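Long-range contacts in uncharacterized protein (Aeromonas hydrophila J-1, PDB 6R1J), which is AhlC, a component of the tripartite alpha-pore-forming toxin AHL, here in its soluble form, and probably helps build a membrane pore with its partner proteins: residues Q21-L26 / Q198-Q203; I232-R237 / R248-A253. The protein carries 3 engineered substitutions. One frame throughout, in Å; residues are numbered along the deposited sequence.

How the contacts relate
Both contacts use helix 163-236 of this long, all-helical chain, but far apart: their centres are about 52 Å from one another and they do not touch. The centre of contact 1 is about 13 Å from the centre of the chain, where the loop between helices 5-21 and 28-70 lies against helix 163-236. That of contact 2 is about 39 Å out, where the end of that helix meets helix 244-264. Both are largely buried, without hydrogen bonds between their segments. Contact 1 is mostly apolar, an edge-to-face phenylalanine pair with a leucine methyl over one ring; contact 2 adds asparagine and, at its edge, an exposed, poorly ordered arginine. Both also reach the second subunit.

Contact 1 (Q21-L26 / Q198-Q203); sequences QSFSGL and QGFLGQ
Phe23, in the loop joining helix 5-21 to helix 28-70, meets Phe200 of helix 163-236 in a T-shaped (edge-to-face) aromatic pair within the elongated helical bundle. The edge of Phe200 is turned to the face of Phe23, with centroids 5.4 Å apart and planes at 81°. Followed outward, the Phe23 side chain first brings CB to Phe200 CD1, and CG then lies 3.6 Å from the same Phe200 CD1. Phe23 CD1 also meets Phe200 CD1, and Phe23 CD2 meets Phe200 CB. Farther along the ring, CE1 faces Phe200 CA, while CE2 and CZ reach the helix backbone, CZ lying 3.8 Å from Gly199 C, where glycine carries no side chain. Phe200 CB also makes a CH-pi contact over the Phe23 face, 4.1 Å from its centroid. Phe200 leaves the helix with CG anti to the backbone N (chi1 -180°), which carries the ring out to the loop, where its edge meets Phe23 and one face meets Leu26. Gln203 CG comes obliquely to Phe23 CE1 at 4.3 Å. Beyond the two segments, Phe200 also packs on Leu120 of helix 78-157 and on Ile33 of helix 28-70, and Thr19 of the second subunit packs against Phe23. On the Phe200 ring, Leu26 CD1 sits over a face, 3.8 Å from the centroid and 3.4 Å from Phe200 CD1.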
ATOM      1  N   GLN A  21      13.616 -15.730  -0.794  1.00 36.05           N
ATOM      2  CA  GLN A  21      15.042 -16.100  -1.007  1.00 38.05           C
ATOM      3  C   GLN A  21      15.614 -15.397  -2.248  1.00 41.85           C
ATOM      4  O   GLN A  21      16.830 -15.314  -2.313  1.00 40.47           O
ATOM      5  CB  GLN A  21      15.240 -17.608  -1.127  1.00 35.24           C
ATOM      6  CG  GLN A  21      14.789 -18.374   0.103  1.00 38.09           C
ATOM      7  CD  GLN A  21      15.465 -18.001   1.399  1.00 39.44           C
ATOM      8  OE1 GLN A  21      16.437 -17.241   1.433  1.00 38.78           O
ATOM      9  NE2 GLN A  21      14.917 -18.501   2.501  1.00 35.63           N
ATOM     10  N   SER A  22      14.793 -14.883  -3.173  1.00 34.73           N
ATOM     11  CA  SER A  22      15.240 -14.317  -4.451  1.00 36.50           C
ATOM     12  C   SER A  22      15.870 -12.937  -4.239  1.00 35.78           C
ATOM     13  O   SER A  22      16.477 -12.467  -5.173  1.00 36.77           O
ATOM     14  CB  SER A  22      14.119 -14.282  -5.479  1.00 36.79           C
ATOM     15  OG  SER A  22      13.233 -13.218  -5.217  1.00 39.30           O
ATOM     16  N   PHE A  23      15.678 -12.316  -3.080  1.00 34.23           N
ATOM     17  CA  PHE A  23      16.142 -10.948  -2.793  1.00 33.71           C
ATOM     18  C   PHE A  23      17.608 -10.975  -2.352  1.00 37.80           C
ATOM     19  O   PHE A  23      17.978 -11.798  -1.522  1.00 44.13           O
ATOM     20  CB  PHE A  23      15.255 -10.286  -1.739  1.00 34.92           C
ATOM     21  CG  PHE A  23      13.914  -9.790  -2.257  1.00 35.17           C
ATOM     22  CD1 PHE A  23      12.818 -10.640  -2.335  1.00 32.25           C
ATOM     23  CD2 PHE A  23      13.755  -8.476  -2.676  1.00 33.06           C
ATOM     24  CE1 PHE A  23      11.588 -10.169  -2.785  1.00 35.64           C
ATOM     25  CE2 PHE A  23      12.536  -8.018  -3.169  1.00 34.20           C
ATOM     26  CZ  PHE A  23      11.448  -8.860  -3.203  1.00 31.89           C
ATOM     27  N   SER A  24      18.416 -10.094  -2.931  1.00 41.90           N
ATOM     28  CA  SER A  24      19.839  -9.931  -2.550  1.00 48.33           C
ATOM     29  C   SER A  24      20.121  -8.463  -2.216  1.00 47.69           C
ATOM     30  O   SER A  24      19.305  -7.542  -2.555  1.00 38.11           O
ATOM     31  CB  SER A  24      20.723 -10.479  -3.638  1.00 53.31           C
ATOM     32  OG  SER A  24      20.524  -9.776  -4.858  1.00 54.76           O
ATOM     33  N   GLY A  25      21.221  -8.235  -1.508  1.00 48.77           N
ATOM     34  CA  GLY A  25      21.719  -6.877  -1.244  1.00 46.23           C
ATOM     35  C   GLY A  25      20.921  -6.211  -0.162  1.00 43.49           C
ATOM     36  O   GLY A  25      20.885  -4.998  -0.154  1.00 47.99           O
ATOM     37  N   LEU A  26      20.265  -6.983   0.701  1.00 42.04           N
ATOM     38  CA  LEU A  26      19.439  -6.399   1.781  1.00 39.62           C
ATOM     39  C   LEU A  26      20.215  -6.457   3.093  1.00 38.74           C
ATOM     40  O   LEU A  26      21.194  -7.184   3.233  1.00 37.18           O
ATOM     41  CB  LEU A  26      18.082  -7.122   1.838  1.00 42.01           C
ATOM     42  CG  LEU A  26      17.164  -6.868   0.640  1.00 45.44           C
ATOM     43  CD1 LEU A  26      15.897  -7.717   0.735  1.00 53.01           C
ATOM     44  CD2 LEU A  26      16.797  -5.381   0.517  1.00 52.15           C
ATOM     45  N   GLN A 198      10.735  -2.378   0.187  1.00 30.41           N
ATOM     46  CA  GLN A 198       9.245  -2.425   0.294  1.00 33.03           C
ATOM     47  C   GLN A 198       8.758  -3.755  -0.320  1.00 30.50           C
ATOM     48  O   GLN A 198       7.880  -4.439   0.261  1.00 29.94           O
ATOM     49  CB  GLN A 198       8.630  -1.225  -0.423  1.00 38.41           C
ATOM     50  CG  GLN A 198       8.859   0.099   0.307  1.00 42.07           C
ATOM     51  CD  GLN A 198       8.507   1.292  -0.558  1.00 55.20           C
ATOM     52  OE1 GLN A 198       8.586   1.227  -1.789  1.00 45.54           O
ATOM     53  NE2 GLN A 198       8.133   2.413   0.068  1.00 46.84           N
ATOM     54  N   GLY A 199       9.290  -4.125  -1.474  1.00 31.32           N
ATOM     55  CA  GLY A 199       8.933  -5.402  -2.118  1.00 33.34           C
ATOM     56  C   GLY A 199       9.221  -6.556  -1.179  1.00 32.56           C
ATOM     57  O   GLY A 199       8.363  -7.460  -0.993  1.00 31.21           O
ATOM     58  N   PHE A 200      10.393  -6.570  -0.565  1.00 32.64           N
ATOM     59  CA  PHE A 200      10.778  -7.655   0.369  1.00 30.06           C
ATOM     60  C   PHE A 200       9.828  -7.705   1.567  1.00 30.60           C
ATOM     61  O   PHE A 200       9.364  -8.772   1.978  1.00 28.39           O
ATOM     62  CB  PHE A 200      12.226  -7.439   0.829  1.00 26.66           C
ATOM     63  CG  PHE A 200      12.680  -8.501   1.769  1.00 29.70           C
ATOM     64  CD1 PHE A 200      13.212  -9.691   1.288  1.00 34.43           C
ATOM     65  CD2 PHE A 200      12.655  -8.290   3.141  1.00 33.14           C
ATOM     66  CE1 PHE A 200      13.662 -10.665   2.177  1.00 34.92           C
ATOM     67  CE2 PHE A 200      13.112  -9.267   4.017  1.00 34.88           C
ATOM     68  CZ  PHE A 200      13.618 -10.452   3.537  1.00 34.81           C
ATOM     69  N   LEU A 201       9.577  -6.562   2.193  1.00 31.04           N
ATOM     70  CA  LEU A 201       8.647  -6.503   3.344  1.00 30.39           C
ATOM     71  C   LEU A 201       7.221  -6.960   2.946  1.00 27.57           C
ATOM     72  O   LEU A 201       6.587  -7.591   3.761  1.00 27.68           O
ATOM     73  CB  LEU A 201       8.628  -5.076   3.893  1.00 34.05           C
ATOM     74  CG  LEU A 201       9.753  -4.769   4.880  1.00 38.79           C
ATOM     75  CD1 LEU A 201       9.871  -3.277   5.127  1.00 41.68           C
ATOM     76  CD2 LEU A 201       9.506  -5.518   6.184  1.00 43.12           C
ATOM     77  N   GLY A 202       6.759  -6.638   1.752  1.00 31.06           N
ATOM     78  CA  GLY A 202       5.470  -7.156   1.221  1.00 32.71           C
ATOM     79  C   GLY A 202       5.461  -8.683   1.232  1.00 31.72           C
ATOM     80  O   GLY A 202       4.487  -9.281   1.703  1.00 30.10           O
ATOM     81  N   GLN A 203       6.565  -9.318   0.862  1.00 30.95           N
ATOM     82  CA  GLN A 203       6.635 -10.791   0.831  1.00 30.80           C
ATOM     83  C   GLN A 203       6.752 -11.328   2.242  1.00 34.92           C
ATOM     84  O   GLN A 203       6.091 -12.334   2.532  1.00 31.33           O
ATOM     85  CB  GLN A 203       7.777 -11.264  -0.059  1.00 30.42           C
ATOM     86  CG  GLN A 203       7.535 -10.937  -1.503  1.00 31.93           C
ATOM     87  CD  GLN A 203       6.267 -11.612  -1.962  1.00 34.98           C
ATOM     88  OE1 GLN A 203       6.150 -12.833  -1.893  1.00 39.77           O
ATOM     89  NE2 GLN A 203       5.329 -10.803  -2.414  1.00 32.54           N
TER

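Contact 2 (I232-R237 / R248-A253); sequences IANVAR and RLFFTA
Asn234 CB sits over the centre of the Phe250 ring, where two antiparallel helices of a helical hairpin pack together. This CH-pi contact is close: Asn234 CB lies 3.3 Å from the Phe250 centroid and only 6° off the ring normal. The Asn234 amide plane is tilted 47° to the ring, and ND2 approaches Phe250 CE1 at 3.7 Å. On the same residue the backbone Asn234 O comes to 3.4 Å from Phe250 CD2; this buried carbonyl has no hydrogen-bond partner in the model. Val235 adds the apolar part. Its CG2, anti to the carbonyl carbon, touches Phe250 CB at 3.6 Å and also comes near Phe251, while CG1, anti to the backbone N, reaches Phe251 CZ at 3.9 Å. At the exposed border, Arg237 NH2 lies obliquely near Phe250 CE2 at 3.9 Å, its guanidinium almost perpendicular to the ring; this residue is poorly ordered, and Asn234 OD1 lies above one face of its guanidinium. In the next shell, Leu249 CD2 approaches the other face of Phe250 near the rim, and Thr156 of the second subunit also packs on this phenylalanine. Phe251 also packs on Leu66 and Leu70 of helix 28-70 and on Leu81 of helix 78-157, and its ring meets that of Phe84. The helix segments run at 164° with axes 8.4 Å apart; Val235 on Val85 of helix 78-157 and Phe251 on helix 28-70 place the pair beside those two helices.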
ATOM      1  N   ILE A 232     -13.914 -36.076  28.680  1.00 34.65           N
ATOM      2  CA  ILE A 232     -13.471 -37.444  29.029  1.00 39.72           C
ATOM      3  C   ILE A 232     -13.264 -37.555  30.541  1.00 50.21           C
ATOM      4  O   ILE A 232     -13.644 -38.609  31.095  1.00 48.08           O
ATOM      5  CB  ILE A 232     -12.228 -37.839  28.216  1.00 40.65           C
ATOM      6  CG1 ILE A 232     -12.556 -38.036  26.739  1.00 46.31           C
ATOM      7  CG2 ILE A 232     -11.561 -39.073  28.784  1.00 47.74           C
ATOM      8  CD1 ILE A 232     -13.501 -39.201  26.479  1.00 48.17           C
ATOM      9  N   ALA A 233     -12.728 -36.514  31.180  1.00 46.67           N
ATOM     10  CA  ALA A 233     -12.475 -36.519  32.641  1.00 50.26           C
ATOM     11  C   ALA A 233     -13.811 -36.431  33.392  1.00 48.16           C
ATOM     12  O   ALA A 233     -13.860 -36.892  34.511  1.00 53.10           O
ATOM     13  CB  ALA A 233     -11.515 -35.414  33.018  1.00 48.33           C
ATOM     14  N   ASN A 234     -14.866 -35.886  32.788  1.00 46.91           N
ATOM     15  CA  ASN A 234     -16.210 -35.813  33.422  1.00 54.68           C
ATOM     16  C   ASN A 234     -16.903 -37.187  33.435  1.00 62.19           C
ATOM     17  O   ASN A 234     -17.997 -37.278  33.999  1.00 61.94           O
ATOM     18  CB  ASN A 234     -17.056 -34.711  32.811  1.00 56.62           C
ATOM     19  CG  ASN A 234     -16.598 -33.371  33.336  1.00 61.88           C
ATOM     20  OD1 ASN A 234     -16.218 -33.267  34.500  1.00 67.34           O
ATOM     21  ND2 ASN A 234     -16.606 -32.363  32.488  1.00 55.46           N
ATOM     22  N   VAL A 235     -16.286 -38.208  32.849  1.00 59.42           N
ATOM     23  CA  VAL A 235     -16.727 -39.628  32.957  1.00 68.59           C
ATOM     24  C   VAL A 235     -16.008 -40.241  34.175  1.00 70.75           C
ATOM     25  O   VAL A 235     -16.633 -41.039  34.898  1.00 84.31           O
ATOM     26  CB  VAL A 235     -16.412 -40.377  31.649  1.00 62.99           C
ATOM     27  CG1 VAL A 235     -16.864 -41.833  31.695  1.00 66.67           C
ATOM     28  CG2 VAL A 235     -17.005 -39.660  30.443  1.00 58.08           C
ATOM     29  N   ALA A 236     -14.736 -39.864  34.379  1.00 89.41           N
ATOM     30  CA  ALA A 236     -13.820 -40.324  35.461  1.00 97.90           C
ATOM     31  C   ALA A 236     -14.287 -39.831  36.842  1.00100.01           C
ATOM     32  O   ALA A 236     -13.914 -40.457  37.852  1.00100.52           O
ATOM     33  CB  ALA A 236     -12.412 -39.834  35.186  1.00 99.55           C
ATOM     34  N   ARG A 237     -15.025 -38.718  36.880  1.00102.31           N
ATOM     35  CA  ARG A 237     -15.541 -38.067  38.111  1.00 96.82           C
ATOM     36  C   ARG A 237     -16.583 -38.974  38.782  1.00109.09           C
ATOM     37  O   ARG A 237     -16.739 -38.856  40.016  1.00118.50           O
ATOM     38  CB  ARG A 237     -16.094 -36.699  37.723  1.00 92.00           C
ATOM     39  CG  ARG A 237     -16.524 -35.831  38.891  1.00 95.23           C
ATOM     40  CD  ARG A 237     -17.127 -34.562  38.332  1.00103.06           C
ATOM     41  NE  ARG A 237     -18.361 -34.841  37.601  1.00109.22           N
ATOM     42  CZ  ARG A 237     -19.067 -33.940  36.925  1.00100.79           C
ATOM     43  NH1 ARG A 237     -18.657 -32.683  36.868  1.00102.51           N
ATOM     44  NH2 ARG A 237     -20.180 -34.301  36.309  1.00 91.61           N
ATOM     45  N   ARG A 248     -22.981 -41.265  29.180  1.00 43.45           N
ATOM     46  CA  ARG A 248     -23.513 -41.135  27.801  1.00 43.21           C
ATOM     47  C   ARG A 248     -23.438 -39.657  27.387  1.00 42.32           C
ATOM     48  O   ARG A 248     -23.083 -39.374  26.235  1.00 38.83           O
ATOM     49  CB  ARG A 248     -24.923 -41.736  27.748  1.00 47.93           C
ATOM     50  CG  ARG A 248     -25.594 -41.727  26.384  1.00 51.95           C
ATOM     51  CD  ARG A 248     -26.911 -42.519  26.392  1.00 53.09           C
ATOM     52  NE  ARG A 248     -26.577 -43.882  26.777  1.00 55.13           N
ATOM     53  CZ  ARG A 248     -26.097 -44.791  25.936  1.00 57.45           C
ATOM     54  NH1 ARG A 248     -25.937 -44.486  24.656  1.00 52.97           N
ATOM     55  NH2 ARG A 248     -25.787 -46.001  26.369  1.00 55.76           N
ATOM     56  N   LEU A 249     -23.762 -38.737  28.294  1.00 40.33           N
ATOM     57  CA  LEU A 249     -23.716 -37.278  28.019  1.00 39.29           C
ATOM     58  C   LEU A 249     -22.293 -36.858  27.651  1.00 38.75           C
ATOM     59  O   LEU A 249     -22.141 -36.215  26.594  1.00 37.91           O
ATOM     60  CB  LEU A 249     -24.203 -36.490  29.229  1.00 42.99           C
ATOM     61  CG  LEU A 249     -24.259 -34.974  29.045  1.00 44.47           C
ATOM     62  CD1 LEU A 249     -25.513 -34.574  28.275  1.00 45.48           C
ATOM     63  CD2 LEU A 249     -24.210 -34.277  30.394  1.00 47.26           C
ATOM     64  N   PHE A 250     -21.296 -37.241  28.454  1.00 36.47           N
ATOM     65  CA  PHE A 250     -19.887 -36.831  28.260  1.00 36.33           C
ATOM     66  C   PHE A 250     -19.287 -37.578  27.072  1.00 38.97           C
ATOM     67  O   PHE A 250     -18.456 -36.983  26.371  1.00 37.75           O
ATOM     68  CB  PHE A 250     -19.128 -36.932  29.585  1.00 39.87           C
ATOM     69  CG  PHE A 250     -19.616 -35.878  30.559  1.00 40.09           C
ATOM     70  CD1 PHE A 250     -19.432 -34.532  30.274  1.00 41.84           C
ATOM     71  CD2 PHE A 250     -20.259 -36.214  31.737  1.00 43.44           C
ATOM     72  CE1 PHE A 250     -19.896 -33.543  31.131  1.00 48.88           C
ATOM     73  CE2 PHE A 250     -20.734 -35.223  32.587  1.00 49.17           C
ATOM     74  CZ  PHE A 250     -20.560 -33.892  32.280  1.00 44.52           C
ATOM     75  N   PHE A 251     -19.703 -38.819  26.804  1.00 36.22           N
ATOM     76  CA  PHE A 251     -19.195 -39.502  25.602  1.00 36.84           C
ATOM     77  C   PHE A 251     -19.724 -38.743  24.383  1.00 30.07           C
ATOM     78  O   PHE A 251     -18.955 -38.605  23.452  1.00 34.36           O
ATOM     79  CB  PHE A 251     -19.535 -40.992  25.570  1.00 42.29           C
ATOM     80  CG  PHE A 251     -18.729 -41.850  26.515  1.00 47.15           C
ATOM     81  CD1 PHE A 251     -17.386 -41.594  26.758  1.00 43.84           C
ATOM     82  CD2 PHE A 251     -19.306 -42.957  27.129  1.00 45.75           C
ATOM     83  CE1 PHE A 251     -16.647 -42.422  27.588  1.00 50.36           C
ATOM     84  CE2 PHE A 251     -18.559 -43.777  27.961  1.00 39.88           C
ATOM     85  CZ  PHE A 251     -17.230 -43.522  28.165  1.00 49.49           C
ATOM     86  N   THR A 252     -20.990 -38.338  24.388  1.00 32.58           N
ATOM     87  CA  THR A 252     -21.638 -37.654  23.247  1.00 33.90           C
ATOM     88  C   THR A 252     -20.918 -36.305  23.020  1.00 40.26           C
ATOM     89  O   THR A 252     -20.592 -35.989  21.842  1.00 34.09           O
ATOM     90  CB  THR A 252     -23.145 -37.544  23.468  1.00 36.28           C
ATOM     91  OG1 THR A 252     -23.668 -38.871  23.626  1.00 35.29           O
ATOM     92  CG2 THR A 252     -23.836 -36.840  22.323  1.00 35.36           C
ATOM     93  N   ALA A 253     -20.649 -35.543  24.100  1.00 32.87           N
ATOM     94  CA  ALA A 253     -19.906 -34.264  24.046  1.00 32.47           C
ATOM     95  C   ALA A 253     -18.515 -34.536  23.502  1.00 31.40           C
ATOM     96  O   ALA A 253     -18.093 -33.797  22.563  1.00 36.94           O
ATOM     97  CB  ALA A 253     -19.866 -33.584  25.418  1.00 39.54           C
TER